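Local coordinates for DUF1893 domain-containing protein (Thermotoga maritima, PDB 1VK9) that is of unknown function but adopts a cytidine deaminase-like fold, binds zinc ions in the crystal and may have a catalytic role, at residues A[48-59]-A[74-82]. Residues are numbered along the deposited sequence; the frame is centred on the assembly and turned at random.
Sequences LKPVVELFKRFD and AAASFLLKM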
loop_
_atom_site.group_PDB
_atom_site.type_symbol
_atom_site.label_atom_id
_atom_site.label_comp_id
_atom_site.label_asym_id
_atom_site.label_seq_id
_atom_site.Cartn_x
_atom_site.Cartn_y
_atom_site.Cartn_z
ATOM N N LEU A 48 -0.386 -8.808 -6.077
ATOM C CA LEU A 48 0.021 -8.667 -4.678
ATOM C C LEU A 48 1.368 -9.281 -4.261
ATOM O O LEU A 48 1.835 -8.989 -3.164
ATOM C CB LEU A 48 -1.070 -9.178 -3.750
ATOM C CG LEU A 48 -2.320 -8.317 -3.725
ATOM C CD1 LEU A 48 -3.478 -9.171 -3.224
ATOM C CD2 LEU A 48 -2.121 -7.049 -2.873
ATOM N N LYS A 49 1.987 -10.113 -5.114
ATOM C CA LYS A 49 3.254 -10.780 -4.772
ATOM C C LYS A 49 4.270 -9.833 -4.084
ATOM O O LYS A 49 4.799 -10.181 -3.024
ATOM C CB LYS A 49 3.867 -11.514 -5.983
ATOM C CG LYS A 49 4.941 -12.600 -5.640
ATOM N N PRO A 50 4.543 -8.652 -4.664
ATOM C CA PRO A 50 5.449 -7.665 -4.042
ATOM C C PRO A 50 5.016 -7.105 -2.678
ATOM O O PRO A 50 5.832 -7.015 -1.772
ATOM C CB PRO A 50 5.500 -6.539 -5.089
ATOM C CG PRO A 50 4.273 -6.708 -5.872
ATOM C CD PRO A 50 4.082 -8.182 -5.983
ATOM N N VAL A 51 3.754 -6.712 -2.544
ATOM C CA VAL A 51 3.234 -6.225 -1.269
ATOM C C VAL A 51 3.438 -7.275 -0.179
ATOM O O VAL A 51 3.879 -6.954 0.933
ATOM C CB VAL A 51 1.757 -5.818 -1.375
ATOM C CG1 VAL A 51 1.240 -5.371 -0.043
ATOM C CG2 VAL A 51 1.594 -4.677 -2.367
ATOM N N VAL A 52 3.147 -8.530 -0.508
ATOM C CA VAL A 52 3.428 -9.635 0.391
ATOM C C VAL A 52 4.945 -9.772 0.638
ATOM O O VAL A 52 5.350 -9.876 1.785
ATOM C CB VAL A 52 2.781 -10.948 -0.107
ATOM C CG1 VAL A 52 3.173 -12.134 0.767
ATOM C CG2 VAL A 52 1.265 -10.814 -0.139
ATOM N N GLU A 53 5.775 -9.754 -0.416
ATOM C CA GLU A 53 7.229 -9.796 -0.251
ATOM C C GLU A 53 7.579 -8.677 0.749
ATOM O O GLU A 53 8.191 -8.942 1.788
ATOM C CB GLU A 53 7.999 -9.664 -1.601
ATOM C CG GLU A 53 8.079 -10.923 -2.501
ATOM C CD GLU A 53 8.921 -10.765 -3.802
ATOM O OE1 GLU A 53 10.180 -10.805 -3.704
ATOM O OE2 GLU A 53 8.354 -10.647 -4.938
ATOM N N LEU A 54 7.138 -7.448 0.480
ATOM C CA LEU A 54 7.403 -6.319 1.370
ATOM C C LEU A 54 6.952 -6.575 2.824
ATOM O O LEU A 54 7.698 -6.332 3.769
ATOM C CB LEU A 54 6.746 -5.050 0.830
ATOM C CG LEU A 54 6.803 -3.755 1.662
ATOM C CD1 LEU A 54 8.237 -3.357 1.992
ATOM C CD2 LEU A 54 6.083 -2.620 0.930
ATOM N N PHE A 55 5.730 -7.071 2.994
ATOM C CA PHE A 55 5.207 -7.440 4.302
ATOM C C PHE A 55 6.082 -8.460 5.033
ATOM O O PHE A 55 6.287 -8.369 6.232
ATOM C CB PHE A 55 3.809 -8.012 4.131
ATOM C CG PHE A 55 3.025 -8.116 5.411
ATOM C CD1 PHE A 55 2.346 -7.019 5.914
ATOM C CD2 PHE A 55 2.935 -9.330 6.088
ATOM C CE1 PHE A 55 1.610 -7.114 7.094
ATOM C CE2 PHE A 55 2.211 -9.439 7.260
ATOM C CZ PHE A 55 1.546 -8.332 7.775
ATOM N N LYS A 56 6.586 -9.444 4.301
ATOM C CA LYS A 56 7.379 -10.508 4.883
ATOM C C LYS A 56 8.741 -9.970 5.307
ATOM O O LYS A 56 9.401 -10.582 6.137
ATOM C CB LYS A 56 7.542 -11.654 3.871
ATOM C CG LYS A 56 6.289 -12.516 3.629
ATOM C CD LYS A 56 6.060 -13.542 4.772
ATOM C CE LYS A 56 4.908 -14.538 4.491
ATOM N NZ LYS A 56 5.191 -15.489 3.365
ATOM N N ARG A 57 9.157 -8.831 4.741
ATOM C CA ARG A 57 10.517 -8.309 4.932
ATOM C C ARG A 57 10.716 -7.359 6.112
ATOM O O ARG A 57 11.805 -7.358 6.669
ATOM C CB ARG A 57 11.024 -7.626 3.664
ATOM C CG ARG A 57 12.460 -7.961 3.268
ATOM C CD ARG A 57 12.909 -7.229 1.977
ATOM N NE ARG A 57 14.035 -7.865 1.297
ATOM C CZ ARG A 57 15.245 -8.019 1.843
ATOM N NH1 ARG A 57 15.477 -7.572 3.073
ATOM N NH2 ARG A 57 16.227 -8.619 1.167
ATOM N N PHE A 58 9.707 -6.541 6.467
ATOM C CA PHE A 58 9.834 -5.523 7.523
ATOM C C PHE A 58 8.650 -5.552 8.465
ATOM O O PHE A 58 7.488 -5.612 8.025
ATOM C CB PHE A 58 9.889 -4.079 6.987
ATOM C CG PHE A 58 10.975 -3.818 6.024
ATOM C CD1 PHE A 58 12.281 -3.611 6.465
ATOM C CD2 PHE A 58 10.693 -3.752 4.648
ATOM C CE1 PHE A 58 13.316 -3.375 5.534
ATOM C CE2 PHE A 58 11.712 -3.518 3.717
ATOM C CZ PHE A 58 13.028 -3.327 4.160
ATOM N N ASP A 59 8.923 -5.408 9.759
ATOM C CA ASP A 59 7.839 -5.395 10.718
ATOM C C ASP A 59 6.972 -4.144 10.553
ATOM O O ASP A 59 5.723 -4.195 10.668
ATOM C CB ASP A 59 8.366 -5.554 12.139
ATOM C CG ASP A 59 7.376 -5.138 13.145
ATOM O OD1 ASP A 59 6.511 -5.948 13.515
ATOM O OD2 ASP A 59 7.329 -3.980 13.594
ATOM N N ALA A 74 -6.973 -5.052 -0.643
ATOM C CA ALA A 74 -5.999 -6.038 -0.220
ATOM C C ALA A 74 -4.662 -5.367 0.135
ATOM O O ALA A 74 -4.221 -5.513 1.271
ATOM C CB ALA A 74 -5.836 -7.091 -1.241
ATOM N N ALA A 75 -4.064 -4.589 -0.787
ATOM C CA ALA A 75 -2.799 -3.872 -0.532
ATOM C C ALA A 75 -2.927 -2.840 0.576
ATOM O O ALA A 75 -2.015 -2.680 1.398
ATOM C CB ALA A 75 -2.286 -3.211 -1.788
ATOM N N ALA A 76 -4.051 -2.125 0.603
ATOM C CA ALA A 76 -4.285 -1.148 1.668
ATOM C C ALA A 76 -4.141 -1.811 3.049
ATOM O O ALA A 76 -3.495 -1.259 3.934
ATOM C CB ALA A 76 -5.639 -0.504 1.519
ATOM N N SER A 77 -4.702 -3.008 3.208
ATOM C CA SER A 77 -4.636 -3.729 4.468
ATOM C C SER A 77 -3.197 -4.029 4.865
ATOM O O SER A 77 -2.785 -3.772 6.006
ATOM C CB SER A 77 -5.447 -5.021 4.401
ATOM O OG SER A 77 -6.826 -4.738 4.261
ATOM N N PHE A 78 -2.426 -4.575 3.931
ATOM C CA PHE A 78 -1.023 -4.861 4.212
ATOM C C PHE A 78 -0.287 -3.571 4.590
ATOM O O PHE A 78 0.365 -3.494 5.643
ATOM C CB PHE A 78 -0.368 -5.531 3.018
ATOM C CG PHE A 78 -0.664 -6.993 2.913
ATOM C CD1 PHE A 78 0.043 -7.915 3.668
ATOM C CD2 PHE A 78 -1.641 -7.452 2.062
ATOM C CE1 PHE A 78 -0.234 -9.260 3.577
ATOM C CE2 PHE A 78 -1.912 -8.800 1.963
ATOM C CZ PHE A 78 -1.215 -9.700 2.726
ATOM N N LEU A 79 -0.436 -2.553 3.749
ATOM C CA LEU A 79 0.242 -1.300 3.969
ATOM C C LEU A 79 -0.202 -0.653 5.310
ATOM O O LEU A 79 0.645 -0.144 6.053
ATOM C CB LEU A 79 0.065 -0.388 2.750
ATOM C CG LEU A 79 0.719 -0.866 1.435
ATOM C CD1 LEU A 79 0.354 0.033 0.242
ATOM C CD2 LEU A 79 2.242 -1.005 1.544
ATOM N N LEU A 80 -1.498 -0.714 5.640
ATOM C CA LEU A 80 -2.002 -0.131 6.889
ATOM C C LEU A 80 -1.324 -0.766 8.092
ATOM O O LEU A 80 -0.911 -0.068 9.037
ATOM C CB LEU A 80 -3.511 -0.301 7.036
ATOM C CG LEU A 80 -4.415 0.727 6.348
ATOM C CD1 LEU A 80 -5.853 0.492 6.757
ATOM C CD2 LEU A 80 -4.025 2.144 6.663
ATOM N N LYS A 81 -1.187 -2.088 8.053
ATOM C CA LYS A 81 -0.565 -2.792 9.159
ATOM C C LYS A 81 0.899 -2.373 9.330
ATOM O O LYS A 81 1.415 -2.331 10.458
ATOM C CB LYS A 81 -0.704 -4.308 9.008
ATOM C CG LYS A 81 -0.001 -5.128 10.076
ATOM C CD LYS A 81 -0.606 -4.886 11.471
ATOM C CE LYS A 81 -1.137 -6.154 12.133
ATOM N NZ LYS A 81 0.027 -6.842 12.662
HETATM N N MSE A 82 1.555 -2.018 8.229
HETATM C CA MSE A 82 2.983 -1.739 8.307
HETATM C C MSE A 82 3.275 -0.333 8.797
HETATM O O MSE A 82 4.418 -0.011 9.111
HETATM C CB MSE A 82 3.646 -1.998 6.974
HETATM C CG MSE A 82 3.835 -3.460 6.704
HETATM SE SE MSE A 82 4.767 -3.750 5.027
HETATM C CE MSE A 82 3.244 -3.499 3.844
#
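With chi1 of F55 at -166°, its ring swings away from its own backbone N and reaches across to the helix of residues 74-82, while F78, its CG anti to the carbonyl carbon, sends its ring back toward residues 48-59. The two rings meet edge to face: CD1 of F78 lies over one face of F55, above the plane and displaced from the ring centre, with the centroids 5.0 Å apart and the planes at 82°. K81 meets the edge of the F55 ring with its CG, 3.9 Å from CE1 of F55. V51 CG1 packs 3.5 Å from F78 CB, and CG2 of V52 reaches F78 CZ. In this cytidine deaminase-like domain the two helices run side by side, nearly parallel, the axes of segments 49-57 and 74-82 approaching to 10.1 Å at an angle of 17°. Strands 65-68 and 70-71 fall between them in the chain, and V51 and L54 also touch L32 of strand 32-35. Farther along, the selenium of selenomethionine M82 sits 3.9 Å from L54 CG and makes an oblique Met-aromatic contact with F55, 5.3 Å from the ring centroid. At the other end L48 straddles two small residues, CD1 lying 3.7 Å from A74 CB and CD2 facing A75.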